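Local structure of regulator of polyketide synthase expression (Bifidobacterium adolescentis, 3ONQ) at residues 83-88 with 98-103; 54-59 with 134-139; 199-204 with 217-222; 184-189 with 252-257; 60-65 with 92-97. The protein probably regulates polyketide synthase gene expression by binding DNA through a PucR-type C-terminal helix-turn-helix domain, although its function has not been established. All coordinates share one frame; numbering follows the deposited sequence.

How the interactions relate
Followed from the N terminus, the first element used by these contacts is strand 55-61. Its body, with 54-59, meets helix 132-149 in interaction 2, which closes a long loop; its end and the loop after it, 60-65, pair with 92-97 in interaction 5, nested inside that loop. Interaction 1, between 83-88 and 98-103, is nested there as well and crosses interaction 5, since their segments alternate along the chain; both also use strand 94-100. Together these three tie the sheet of the N-terminal part to a helix on it. Farther along, interaction 4 brings helix 175-190 against helix 244-261 and encloses interaction 3, about 17 Å away between centres, which joins two helices of the helix-turn-helix domain.

Interaction 1: 83-88 with 98-103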
# COMPACT_ATOMS: atom_id res chain seq x y z
N GLY B 83 27.41 8.00 -14.22
CA GLY B 83 26.15 7.28 -14.12
C GLY B 83 25.85 6.56 -15.42
O GLY B 83 26.46 6.84 -16.44
N GLU B 84 24.89 5.64 -15.39
CA GLU B 84 24.53 4.93 -16.61
C GLU B 84 23.03 4.74 -16.81
O GLU B 84 22.61 4.09 -17.76
CB GLU B 84 25.24 3.58 -16.67
CG GLU B 84 25.42 2.91 -15.33
CD GLU B 84 26.37 1.74 -15.44
OE1 GLU B 84 26.62 1.29 -16.57
OE2 GLU B 84 26.88 1.28 -14.39
N HIS B 85 22.23 5.31 -15.91
CA HIS B 85 20.78 5.21 -16.05
C HIS B 85 20.14 6.57 -15.88
O HIS B 85 20.35 7.24 -14.86
CB HIS B 85 20.21 4.24 -15.02
CG HIS B 85 20.90 2.91 -15.02
ND1 HIS B 85 20.95 2.10 -16.13
CD2 HIS B 85 21.58 2.26 -14.04
CE1 HIS B 85 21.63 1.00 -15.83
NE2 HIS B 85 22.02 1.08 -14.57
N VAL B 86 19.38 6.98 -16.89
CA VAL B 86 18.48 8.11 -16.75
C VAL B 86 17.25 7.89 -17.64
O VAL B 86 17.37 7.71 -18.86
CB VAL B 86 19.19 9.46 -17.02
CG1 VAL B 86 19.78 9.49 -18.40
CG2 VAL B 86 18.24 10.64 -16.80
N VAL B 87 16.08 7.84 -17.02
CA VAL B 87 14.81 7.71 -17.74
C VAL B 87 14.29 9.09 -18.07
O VAL B 87 14.07 9.91 -17.18
CB VAL B 87 13.77 6.96 -16.90
CG1 VAL B 87 12.38 7.05 -17.56
CG2 VAL B 87 14.20 5.50 -16.72
N ILE B 88 14.09 9.34 -19.37
CA ILE B 88 13.68 10.65 -19.84
C ILE B 88 12.35 10.55 -20.55
O ILE B 88 12.12 9.61 -21.31
CB ILE B 88 14.73 11.24 -20.80
CG1 ILE B 88 16.08 11.33 -20.09
CG2 ILE B 88 14.28 12.61 -21.34
CD1 ILE B 88 17.16 12.03 -20.89
N LEU B 98 14.59 11.30 -14.87
CA LEU B 98 14.79 10.59 -13.63
C LEU B 98 16.18 9.96 -13.68
O LEU B 98 16.42 9.05 -14.48
CB LEU B 98 13.75 9.49 -13.49
CG LEU B 98 13.90 8.59 -12.26
CD1 LEU B 98 13.39 9.31 -11.02
CD2 LEU B 98 13.15 7.29 -12.48
N ALA B 99 17.09 10.45 -12.85
CA ALA B 99 18.46 9.93 -12.85
C ALA B 99 18.69 8.93 -11.72
O ALA B 99 18.21 9.10 -10.60
CB ALA B 99 19.47 11.08 -12.74
N CYS B 100 19.44 7.89 -12.02
CA CYS B 100 19.84 6.96 -10.98
C CYS B 100 21.00 7.58 -10.21
O CYS B 100 21.98 8.05 -10.81
CB CYS B 100 20.25 5.60 -11.57
SG CYS B 100 20.80 4.45 -10.30
N GLN B 101 20.89 7.63 -8.90
CA GLN B 101 21.95 8.26 -8.13
C GLN B 101 23.04 7.25 -7.85
O GLN B 101 22.88 6.35 -7.02
CB GLN B 101 21.44 8.88 -6.84
CG GLN B 101 22.58 9.38 -5.96
CD GLN B 101 22.11 10.03 -4.69
OE1 GLN B 101 21.71 11.20 -4.68
NE2 GLN B 101 22.15 9.28 -3.59
N MSE B 102 24.15 7.39 -8.56
CA MSE B 102 25.29 6.51 -8.44
C MSE B 102 26.51 7.27 -8.95
O MSE B 102 26.36 8.25 -9.68
CB MSE B 102 25.08 5.26 -9.30
CG MSE B 102 24.82 5.60 -10.76
SE MSE B 102 24.54 4.06 -11.94
CE MSE B 102 26.36 3.36 -11.98
N GLY B 103 27.70 6.80 -8.58
CA GLY B 103 28.93 7.48 -8.98
C GLY B 103 28.88 8.91 -8.50
O GLY B 103 28.56 9.16 -7.33
O HOH W 1 22.80 7.52 -13.49
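Val-87 and Leu-98 form an antiparallel hydrogen-bonded pair: Leu-98 N gives a nearly straight bond to Val-87 O (2.7 Å, 178° at the hydrogen), and Val-87 N answers to Leu-98 O over 2.8 Å with a more bent approach of 144°. One step along, Val-86 and Ala-99 are a non-hydrogen-bonded pair, with Val-86 CG2 lying 4.3 Å from Ala-99 CB. Beyond it Cys-100 N donates to His-85 O (3.1 Å), and one water donates to both His-85 O and Cys-100 O, so the His-85 carbonyl receives two donors where the regular ladder ends.

His-85 CB meets Cys-100 CB at 3.7 Å, at the edge of the imidazole. The selenium of Met-102 stands obliquely to that ring, 5.0 Å from its centroid; a CG set between backbone N and carbonyl carbon (chi1 57°) and a bend at chi3 bring it alongside CG of the poorly ordered Glu-84, the two side chains crossing at about a right angle.

Outside the pair, Trp-50 touches Val-87, Leu-98 and Cys-100, while helix 132-149 packs on Leu-98. Nearly antiparallel strand directions and this register identify a beta hairpin, 86-91 with 94-100, at the margin of the mixed sheet.

Interaction 2: 54-59 with 134-139; sequences FNCFAI and AGASHA
Cys-56 lays its SG on the backbone of helix 132-149, 3.6 Å from Ala-136 CA and 3.9 Å from Ala-136 CB, with Gly-135 C a little farther off. The thiol reaches there because SG sits between the backbone N and the carbonyl carbon (chi1 64°). No polar bond joins the segments; the remaining contacts are also van der Waals.

Among the methyl contacts, Ala-58 CB meets Ala-139 CB at 3.9 Å and also lies 3.7 Å from Ala-139 O, so this strand residue touches both the side chain and the carbonyl of its helical partner. The aromatic contribution comes from Phe-54: its ring turns an edge to the helix, and CE1 lies 4.2 Å from Ala-136 CB. The same ring has Cys-56 SG at its edge, in plane.

The close spacing is consistent with the small residues at the interface. The axes of strand 55-59 and helix 134-139 approach to 7.6 Å and run 14° from parallel, and the helix presents Gly-135, Ala-136 and Ala-139 to the strand.

Leu-98 of strand 94-100 touches Cys-56, Ala-136 and Ala-139, and so takes part in the same core. Phe-57 points away from helix 132-149 and packs on helix 107-114, while backbone bonds join strand 55-61 to strand 94-100 on one flank and to strand 124-131 on the other, placing the helix against one face of the sheet's middle.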
# COMPACT_ATOMS: atom_id res chain seq x y z
N PHE B 54 17.51 1.08 -5.58
CA PHE B 54 18.34 2.17 -6.06
C PHE B 54 17.93 3.51 -5.46
O PHE B 54 16.83 3.66 -4.92
CB PHE B 54 18.25 2.24 -7.59
CG PHE B 54 16.84 2.31 -8.12
CD1 PHE B 54 16.16 3.52 -8.16
CD2 PHE B 54 16.19 1.17 -8.59
CE1 PHE B 54 14.87 3.61 -8.64
CE2 PHE B 54 14.88 1.25 -9.08
CZ PHE B 54 14.22 2.47 -9.10
N ASN B 55 18.83 4.48 -5.54
CA ASN B 55 18.48 5.86 -5.23
C ASN B 55 18.33 6.65 -6.52
O ASN B 55 19.02 6.39 -7.50
CB ASN B 55 19.53 6.51 -4.33
CG ASN B 55 19.59 5.87 -2.97
OD1 ASN B 55 20.66 5.52 -2.46
ND2 ASN B 55 18.42 5.69 -2.36
N CYS B 56 17.42 7.61 -6.53
CA CYS B 56 17.15 8.35 -7.75
C CYS B 56 16.64 9.74 -7.39
O CYS B 56 16.27 9.98 -6.23
CB CYS B 56 16.11 7.61 -8.60
SG CYS B 56 14.45 7.48 -7.80
N PHE B 57 16.61 10.63 -8.38
CA PHE B 57 16.02 11.95 -8.22
C PHE B 57 15.61 12.40 -9.61
O PHE B 57 16.04 11.81 -10.61
CB PHE B 57 17.00 12.95 -7.60
CG PHE B 57 18.27 13.13 -8.39
CD1 PHE B 57 18.34 14.04 -9.42
CD2 PHE B 57 19.40 12.38 -8.08
CE1 PHE B 57 19.51 14.21 -10.15
CE2 PHE B 57 20.58 12.54 -8.81
CZ PHE B 57 20.63 13.45 -9.85
N ALA B 58 14.80 13.45 -9.68
CA ALA B 58 14.29 13.90 -10.95
C ALA B 58 14.56 15.39 -11.17
O ALA B 58 14.62 16.17 -10.21
CB ALA B 58 12.78 13.61 -11.05
N ILE B 59 14.72 15.76 -12.43
CA ILE B 59 14.86 17.15 -12.82
C ILE B 59 13.88 17.36 -13.95
O ILE B 59 13.74 16.48 -14.82
CB ILE B 59 16.28 17.45 -13.35
CG1 ILE B 59 17.32 17.16 -12.28
CG2 ILE B 59 16.38 18.91 -13.78
CD1 ILE B 59 18.77 17.35 -12.77
N ALA B 134 8.99 2.95 -6.17
CA ALA B 134 8.02 3.85 -5.55
C ALA B 134 8.59 5.28 -5.42
O ALA B 134 7.88 6.25 -5.63
CB ALA B 134 7.58 3.33 -4.18
N GLY B 135 9.87 5.38 -5.08
CA GLY B 135 10.52 6.68 -4.99
C GLY B 135 10.64 7.34 -6.36
O GLY B 135 10.40 8.53 -6.51
N ALA B 136 11.00 6.55 -7.36
CA ALA B 136 11.04 7.01 -8.73
C ALA B 136 9.70 7.62 -9.13
O ALA B 136 9.65 8.72 -9.69
CB ALA B 136 11.42 5.86 -9.67
N SER B 137 8.61 6.92 -8.83
CA SER B 137 7.28 7.43 -9.17
C SER B 137 7.00 8.73 -8.40
O SER B 137 6.49 9.70 -8.96
CB SER B 137 6.20 6.40 -8.83
OG SER B 137 4.91 6.90 -9.14
N HIS B 138 7.36 8.74 -7.12
CA HIS B 138 7.26 9.93 -6.29
C HIS B 138 8.05 11.11 -6.87
O HIS B 138 7.54 12.23 -6.98
CB HIS B 138 7.75 9.61 -4.87
CG HIS B 138 7.46 10.69 -3.87
ND1 HIS B 138 7.63 10.53 -2.52
CD2 HIS B 138 7.01 11.97 -4.04
CE1 HIS B 138 7.28 11.64 -1.89
NE2 HIS B 138 6.91 12.53 -2.80
N ALA B 139 9.31 10.87 -7.23
CA ALA B 139 10.17 11.92 -7.77
C ALA B 139 9.59 12.51 -9.05
O ALA B 139 9.54 13.73 -9.23
CB ALA B 139 11.60 11.38 -8.03

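Interaction 3: 199-204 with 217-222. With SO4 (sulfate ion), chain R.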
# COMPACT_ATOMS: atom_id res chain seq x y z
N TYR B 199 1.11 25.70 18.39
CA TYR B 199 0.03 25.56 17.41
C TYR B 199 -1.06 26.62 17.59
O TYR B 199 -1.49 27.26 16.64
CB TYR B 199 -0.60 24.17 17.49
CG TYR B 199 -1.74 23.96 16.52
CD1 TYR B 199 -1.51 23.53 15.22
CD2 TYR B 199 -3.06 24.20 16.90
CE1 TYR B 199 -2.55 23.34 14.32
CE2 TYR B 199 -4.11 24.03 16.01
CZ TYR B 199 -3.85 23.58 14.73
OH TYR B 199 -4.88 23.39 13.84
N LEU B 200 -1.52 26.77 18.82
CA LEU B 200 -2.54 27.77 19.10
C LEU B 200 -2.06 29.15 18.68
O LEU B 200 -2.82 29.94 18.13
CB LEU B 200 -2.91 27.76 20.58
CG LEU B 200 -3.88 28.85 21.03
CD1 LEU B 200 -5.24 28.67 20.36
CD2 LEU B 200 -4.02 28.79 22.55
N THR B 201 -0.78 29.44 18.93
CA THR B 201 -0.23 30.77 18.66
C THR B 201 -0.12 31.06 17.18
O THR B 201 -0.47 32.15 16.73
CB THR B 201 1.15 30.99 19.33
OG1 THR B 201 1.04 30.73 20.73
CG2 THR B 201 1.61 32.44 19.13
N VAL B 202 0.38 30.10 16.41
CA VAL B 202 0.44 30.25 14.96
C VAL B 202 -0.98 30.39 14.40
O VAL B 202 -1.25 31.25 13.57
CB VAL B 202 1.12 29.01 14.32
CG1 VAL B 202 0.98 29.04 12.81
CG2 VAL B 202 2.58 28.93 14.73
N SER B 203 -1.88 29.52 14.84
CA SER B 203 -3.24 29.54 14.34
C SER B 203 -3.87 30.91 14.62
O SER B 203 -4.50 31.52 13.76
CB SER B 203 -4.05 28.46 15.04
OG SER B 203 -5.40 28.52 14.63
N THR B 204 -3.69 31.38 15.85
CA THR B 204 -4.30 32.64 16.25
C THR B 204 -3.66 33.79 15.48
O THR B 204 -4.34 34.70 15.06
CB THR B 204 -4.12 32.89 17.76
OG1 THR B 204 -4.68 31.80 18.51
CG2 THR B 204 -4.79 34.17 18.17
N LYS B 217 -2.88 40.16 22.37
CA LYS B 217 -4.12 40.57 23.02
C LYS B 217 -5.09 39.39 23.17
O LYS B 217 -5.65 39.18 24.24
CB LYS B 217 -4.75 41.70 22.22
CG LYS B 217 -6.17 42.07 22.63
CD LYS B 217 -6.68 43.22 21.76
CE LYS B 217 -8.11 43.63 22.11
NZ LYS B 217 -9.12 42.57 21.86
N GLU B 218 -5.29 38.65 22.08
CA GLU B 218 -6.15 37.46 22.08
C GLU B 218 -5.70 36.39 23.09
O GLU B 218 -6.53 35.77 23.75
CB GLU B 218 -6.19 36.84 20.69
CG GLU B 218 -7.55 36.89 20.03
CD GLU B 218 -8.63 36.25 20.88
OE1 GLU B 218 -8.75 35.01 20.88
OE2 GLU B 218 -9.36 37.00 21.55
N LEU B 219 -4.40 36.18 23.20
CA LEU B 219 -3.89 35.06 24.00
C LEU B 219 -3.46 35.43 25.41
O LEU B 219 -3.03 34.57 26.18
CB LEU B 219 -2.72 34.39 23.27
CG LEU B 219 -3.05 33.70 21.94
CD1 LEU B 219 -1.77 33.21 21.29
CD2 LEU B 219 -4.04 32.56 22.14
N ASN B 220 -3.56 36.72 25.74
CA ASN B 220 -3.08 37.19 27.03
C ASN B 220 -1.62 36.86 27.30
O ASN B 220 -1.28 36.40 28.39
CB ASN B 220 -3.95 36.64 28.16
CG ASN B 220 -5.37 37.15 28.10
OD1 ASN B 220 -5.63 38.22 27.55
ND2 ASN B 220 -6.30 36.40 28.68
N VAL B 221 -0.76 37.08 26.31
CA VAL B 221 0.68 36.95 26.52
C VAL B 221 1.37 38.19 25.96
O VAL B 221 0.77 38.96 25.23
CB VAL B 221 1.27 35.70 25.81
CG1 VAL B 221 0.66 34.43 26.36
CG2 VAL B 221 1.08 35.80 24.30
N HIS B 222 2.64 38.37 26.32
CA HIS B 222 3.44 39.48 25.82
C HIS B 222 3.71 39.27 24.33
O HIS B 222 3.87 38.13 23.89
CB HIS B 222 4.78 39.52 26.56
CG HIS B 222 5.52 40.80 26.39
ND1 HIS B 222 6.24 41.11 25.25
CD2 HIS B 222 5.66 41.87 27.21
CE1 HIS B 222 6.78 42.31 25.38
NE2 HIS B 222 6.45 42.79 26.56
S SO4 R . -7.94 23.19 16.24
O1 SO4 R . -7.78 24.64 16.26
O2 SO4 R . -7.45 22.60 17.50
O3 SO4 R . -9.35 22.86 16.06
O4 SO4 R . -7.17 22.64 15.13
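A single side chain, Leu-219 at the last turn of helix 212-219, meets three residues of helix 198-207, and both threonines among them turn hydroxyls as well as carbon to it. Leu-219 CD2 lies 3.8 Å from Leu-200 CD2, the two leucines sliding past each other in opposite directions. The same methyl is 3.8 Å from Thr-204 OG1, Thr-204 and Leu-219 meeting tip to tip. Leu-219 CD1 reaches Thr-201 OG1, likewise at 3.8 Å.

Both hydroxyls have polar partners besides this apolar contact. Thr-204 OG1 donates to Leu-200 O at 2.7 Å, and Thr-204 N reaches that carbonyl from the opposite face of its plane; Thr-201 OG1 bonds to Pro-197 O and Arg-229. With OG1 of Thr-204 beside its own backbone N (chi1 -58°), Thr-204 CG2 is turned to Glu-218 CB (3.9 Å); the two side chains cross at about a right angle. Replacing this threonine by an alanine removes OG1 and CG2, which would probably open a gap beside Leu-219 and Glu-218 and cost the Leu-200 carbonyl its second donor.

At the start of 199-204, Tyr-199 OH donates to O4 of a sulfate ion, probably from the crystallisation liquor, at 2.7 Å; Arg-190 and Arg-258 bind it too. His-222 caps helix 223-237 through Asn-224 N. Helix 212-219, the turn and helix 223-237 probably form the helix-turn-helix of this PucR-type domain, and the contact packs the preceding helix 198-207 on its first helix.

Interaction 4: 184-189 with 252-257; sequences NVYQVL and TALAIG. With SO4 (sulfate ion), chain O.
Helix 175-190 packs across helix 244-261, whose segment 252-257 belongs to the PucR-type helix-turn-helix domain, with a crossing angle of -76° and segment axes 8.5 Å apart at closest approach. Tyr-186 lies on Gly-257 so that Gly-257 CA stands over the ring centre, 3.2 Å from the centroid and 1° off the normal, a textbook CH-pi contact. CG anti to the backbone N (chi1 168°) swings the ring over this glycine, where a side chain would collide with it.

Around this CH-pi contact the packing is mostly apolar. Val-185 CG1 touches Ala-253 CB at 3.6 Å, while Tyr-186 CB makes a van der Waals contact with Ala-253 O, also at 3.6 Å. Leu-254 points away at its root, yet Leu-254 CD2 comes back to Leu-189 CD1 at 4.1 Å, the two side chains crossing at about a right angle. The phenol of Tyr-186 is tied to Asp-261 farther along helix 244-261. A leucine in place of this tyrosine has neither flat ring nor hydroxyl, which would probably leave Gly-257 CA without its aromatic partner and the Asp-261 carboxylate without this bond.

Asn-184, on another side of helix 175-190, donates from ND2 to a sulfate O3 at 3.1 Å. Thr-252 meets Tyr-248 of the second subunit, so helix 244-261 also serves the subunit interface. The chemistry implies a buried, chiefly apolar joint, with the tyrosine hydroxyl satisfied by Asp-261 outside these two segments.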
# COMPACT_ATOMS: atom_id res chain seq x y z
N ASN B 184 4.24 16.97 7.78
CA ASN B 184 5.47 17.73 8.02
C ASN B 184 5.23 19.16 8.50
O ASN B 184 6.17 19.82 8.93
CB ASN B 184 6.33 17.79 6.76
CG ASN B 184 6.79 16.41 6.31
OD1 ASN B 184 6.75 15.45 7.07
ND2 ASN B 184 7.21 16.31 5.05
N VAL B 185 4.01 19.64 8.39
CA VAL B 185 3.74 21.00 8.85
C VAL B 185 2.71 20.99 9.98
O VAL B 185 3.05 21.29 11.13
CB VAL B 185 3.30 21.92 7.68
CG1 VAL B 185 3.17 23.36 8.15
CG2 VAL B 185 4.31 21.84 6.55
N TYR B 186 1.48 20.60 9.67
CA TYR B 186 0.40 20.59 10.65
C TYR B 186 0.70 19.74 11.88
O TYR B 186 0.62 20.21 13.01
CB TYR B 186 -0.91 20.14 10.01
CG TYR B 186 -2.03 19.82 10.97
CD1 TYR B 186 -2.87 20.81 11.47
CD2 TYR B 186 -2.27 18.50 11.36
CE1 TYR B 186 -3.93 20.50 12.34
CE2 TYR B 186 -3.31 18.19 12.22
CZ TYR B 186 -4.13 19.18 12.71
OH TYR B 186 -5.15 18.83 13.57
N GLN B 187 1.06 18.47 11.66
CA GLN B 187 1.33 17.58 12.78
C GLN B 187 2.59 17.97 13.55
O GLN B 187 2.66 17.77 14.75
CB GLN B 187 1.38 16.11 12.32
CG GLN B 187 0.01 15.50 12.15
CD GLN B 187 0.06 13.98 12.02
OE1 GLN B 187 1.03 13.41 11.51
NE2 GLN B 187 -0.99 13.31 12.50
N VAL B 188 3.57 18.53 12.87
CA VAL B 188 4.79 18.98 13.54
C VAL B 188 4.46 20.17 14.45
O VAL B 188 4.93 20.24 15.58
CB VAL B 188 5.90 19.34 12.54
CG1 VAL B 188 7.03 20.06 13.24
CG2 VAL B 188 6.41 18.08 11.86
N LEU B 189 3.63 21.08 13.95
CA LEU B 189 3.19 22.23 14.74
C LEU B 189 2.50 21.78 16.02
O LEU B 189 2.72 22.34 17.09
CB LEU B 189 2.21 23.11 13.94
CG LEU B 189 2.69 24.35 13.21
CD1 LEU B 189 1.49 25.16 12.75
CD2 LEU B 189 3.57 25.18 14.12
N THR B 252 -2.68 26.90 4.77
CA THR B 252 -3.12 25.75 3.98
C THR B 252 -2.95 24.46 4.78
O THR B 252 -3.87 23.64 4.85
CB THR B 252 -2.36 25.63 2.65
OG1 THR B 252 -2.54 26.83 1.89
CG2 THR B 252 -2.90 24.45 1.83
N ALA B 253 -1.80 24.31 5.42
CA ALA B 253 -1.56 23.15 6.26
C ALA B 253 -2.61 23.01 7.38
O ALA B 253 -3.05 21.90 7.70
CB ALA B 253 -0.14 23.19 6.84
N LEU B 254 -3.00 24.12 7.99
CA LEU B 254 -3.96 24.06 9.08
C LEU B 254 -5.32 23.58 8.57
O LEU B 254 -6.00 22.81 9.25
CB LEU B 254 -4.10 25.41 9.81
CG LEU B 254 -2.90 25.97 10.59
CD1 LEU B 254 -3.26 27.29 11.26
CD2 LEU B 254 -2.41 24.99 11.62
N ALA B 255 -5.70 24.03 7.37
CA ALA B 255 -6.95 23.59 6.77
C ALA B 255 -6.91 22.09 6.54
O ALA B 255 -7.84 21.37 6.93
CB ALA B 255 -7.23 24.34 5.44
N ILE B 256 -5.84 21.62 5.90
CA ILE B 256 -5.64 20.19 5.66
C ILE B 256 -5.78 19.40 6.96
O ILE B 256 -6.57 18.47 7.06
CB ILE B 256 -4.25 19.90 5.04
CG1 ILE B 256 -4.14 20.52 3.65
CG2 ILE B 256 -4.02 18.39 4.92
CD1 ILE B 256 -5.15 19.96 2.70
N GLY B 257 -5.00 19.80 7.97
CA GLY B 257 -5.03 19.15 9.27
C GLY B 257 -6.41 19.11 9.91
O GLY B 257 -6.85 18.06 10.39
S SO4 O . 9.01 13.11 3.36
O1 SO4 O . 9.87 14.28 3.21
O2 SO4 O . 9.61 12.18 4.31
O3 SO4 O . 7.70 13.52 3.88
O4 SO4 O . 8.85 12.46 2.07

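Interaction 5: 60-65 with 92-97; sequences GGVPSA and GTFLLA
Gly-61 and Leu-95 exchange two backbone hydrogen bonds as an antiparallel hydrogen-bonded pair. Leu-95 N donates to Gly-61 O at 2.8 Å, whereas Gly-61 N donates to Leu-95 O at 3.2 Å; both bonds make 159° at the hydrogen. Each acceptor has a further, weaker neighbour: Gly-60 CA stands 3.3 Å from Leu-95 O, and Phe-94 CA 3.4 Å from Gly-61 O, both as CA-H...O contacts.

Donors and acceptors beyond this pair are met by neighbouring strands and loops. Gly-60 bonds through its backbone to Tyr-125 and Val-62 to Ser-119, while Leu-96 bonds to Gly-89 of the hairpin partner strand; Ala-97 bonds to Ile-59, continuing the pairing of 55-61 with 94-100.

Side chains add a few carbon contacts. Val-62 CG2 touches Phe-94 CD1 at 3.7 Å, meeting the ring obliquely; with CG1 anti to the backbone N (chi1 177°), CG2 is the branch turned to Phe-94. On the ring itself, Thr-93 OG1 lies 3.8 Å above one face, offset toward the rim. Pro-63 CD comes within 4.2 Å of Leu-95 CB. Separately, Pro-63 CD approaches Thr-93 O to 3.6 Å. The first two residues of segment 60-65 are glycines, and at Gly-60 a CB would be tight against Leu-96 CG.

Leu-95 reaches helix 67-80 and Leu-96 helix 132-149, so the strand end is packed by helices on both faces of the sheet. Backbone pairing thus fixes the register through Gly-61; beyond it no further hydrogen bond is made to 92-97, and Val-62 and Pro-63 pack against that segment while the backbone of Val-62 is bonded to Ser-119.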
# COMPACT_ATOMS: atom_id res chain seq x y z
N GLY B 60 13.20 18.50 -13.96
CA GLY B 60 12.23 18.77 -15.01
C GLY B 60 12.15 20.25 -15.31
O GLY B 60 12.38 21.09 -14.44
N GLY B 61 11.81 20.57 -16.56
CA GLY B 61 11.62 21.94 -16.99
C GLY B 61 11.33 21.93 -18.48
O GLY B 61 10.98 20.89 -19.04
N VAL B 62 11.49 23.08 -19.13
CA VAL B 62 11.22 23.17 -20.56
C VAL B 62 12.54 23.23 -21.31
O VAL B 62 13.41 24.01 -20.96
CB VAL B 62 10.41 24.44 -20.87
CG1 VAL B 62 10.18 24.58 -22.38
CG2 VAL B 62 9.08 24.43 -20.11
N PRO B 63 12.69 22.41 -22.37
CA PRO B 63 13.98 22.37 -23.06
C PRO B 63 14.40 23.73 -23.61
O PRO B 63 13.56 24.52 -24.00
CB PRO B 63 13.78 21.35 -24.19
CG PRO B 63 12.32 21.01 -24.18
CD PRO B 63 11.75 21.38 -22.85
N SER B 64 15.70 23.99 -23.60
CA SER B 64 16.25 25.28 -24.00
C SER B 64 16.04 25.54 -25.49
O SER B 64 15.69 26.65 -25.89
CB SER B 64 17.74 25.32 -23.68
OG SER B 64 18.18 26.66 -23.54
N ALA B 65 16.27 24.51 -26.30
CA ALA B 65 16.12 24.63 -27.75
C ALA B 65 15.19 23.56 -28.28
O ALA B 65 14.27 23.85 -29.05
CB ALA B 65 17.48 24.55 -28.44
N GLY B 92 3.45 17.30 -21.67
CA GLY B 92 3.08 18.61 -22.18
C GLY B 92 4.32 19.24 -22.79
O GLY B 92 5.01 18.62 -23.59
N THR B 93 4.60 20.48 -22.41
CA THR B 93 5.80 21.17 -22.87
C THR B 93 7.04 20.79 -22.05
O THR B 93 8.16 21.20 -22.39
CB THR B 93 5.63 22.68 -22.72
OG1 THR B 93 5.32 22.96 -21.34
CG2 THR B 93 4.49 23.17 -23.59
N PHE B 94 6.86 20.04 -20.97
CA PHE B 94 7.97 19.73 -20.05
C PHE B 94 8.75 18.48 -20.45
O PHE B 94 8.17 17.51 -20.94
CB PHE B 94 7.46 19.53 -18.63
CG PHE B 94 6.64 20.67 -18.12
CD1 PHE B 94 7.14 21.96 -18.10
CD2 PHE B 94 5.36 20.45 -17.63
CE1 PHE B 94 6.39 23.00 -17.63
CE2 PHE B 94 4.60 21.50 -17.16
CZ PHE B 94 5.11 22.77 -17.16
N LEU B 95 10.06 18.50 -20.22
CA LEU B 95 10.88 17.30 -20.27
C LEU B 95 11.24 16.94 -18.83
O LEU B 95 11.71 17.79 -18.08
CB LEU B 95 12.15 17.54 -21.09
CG LEU B 95 13.11 16.36 -21.26
CD1 LEU B 95 13.80 16.42 -22.60
CD2 LEU B 95 14.15 16.30 -20.13
N LEU B 96 10.99 15.69 -18.45
CA LEU B 96 11.35 15.21 -17.11
C LEU B 96 12.40 14.13 -17.24
O LEU B 96 12.31 13.27 -18.12
CB LEU B 96 10.13 14.66 -16.36
CG LEU B 96 9.18 15.63 -15.66
CD1 LEU B 96 8.72 16.71 -16.59
CD2 LEU B 96 7.98 14.88 -15.07
N ALA B 97 13.39 14.17 -16.36
CA ALA B 97 14.46 13.19 -16.36
C ALA B 97 14.62 12.63 -14.96
O ALA B 97 14.79 13.38 -13.99
CB ALA B 97 15.77 13.83 -16.81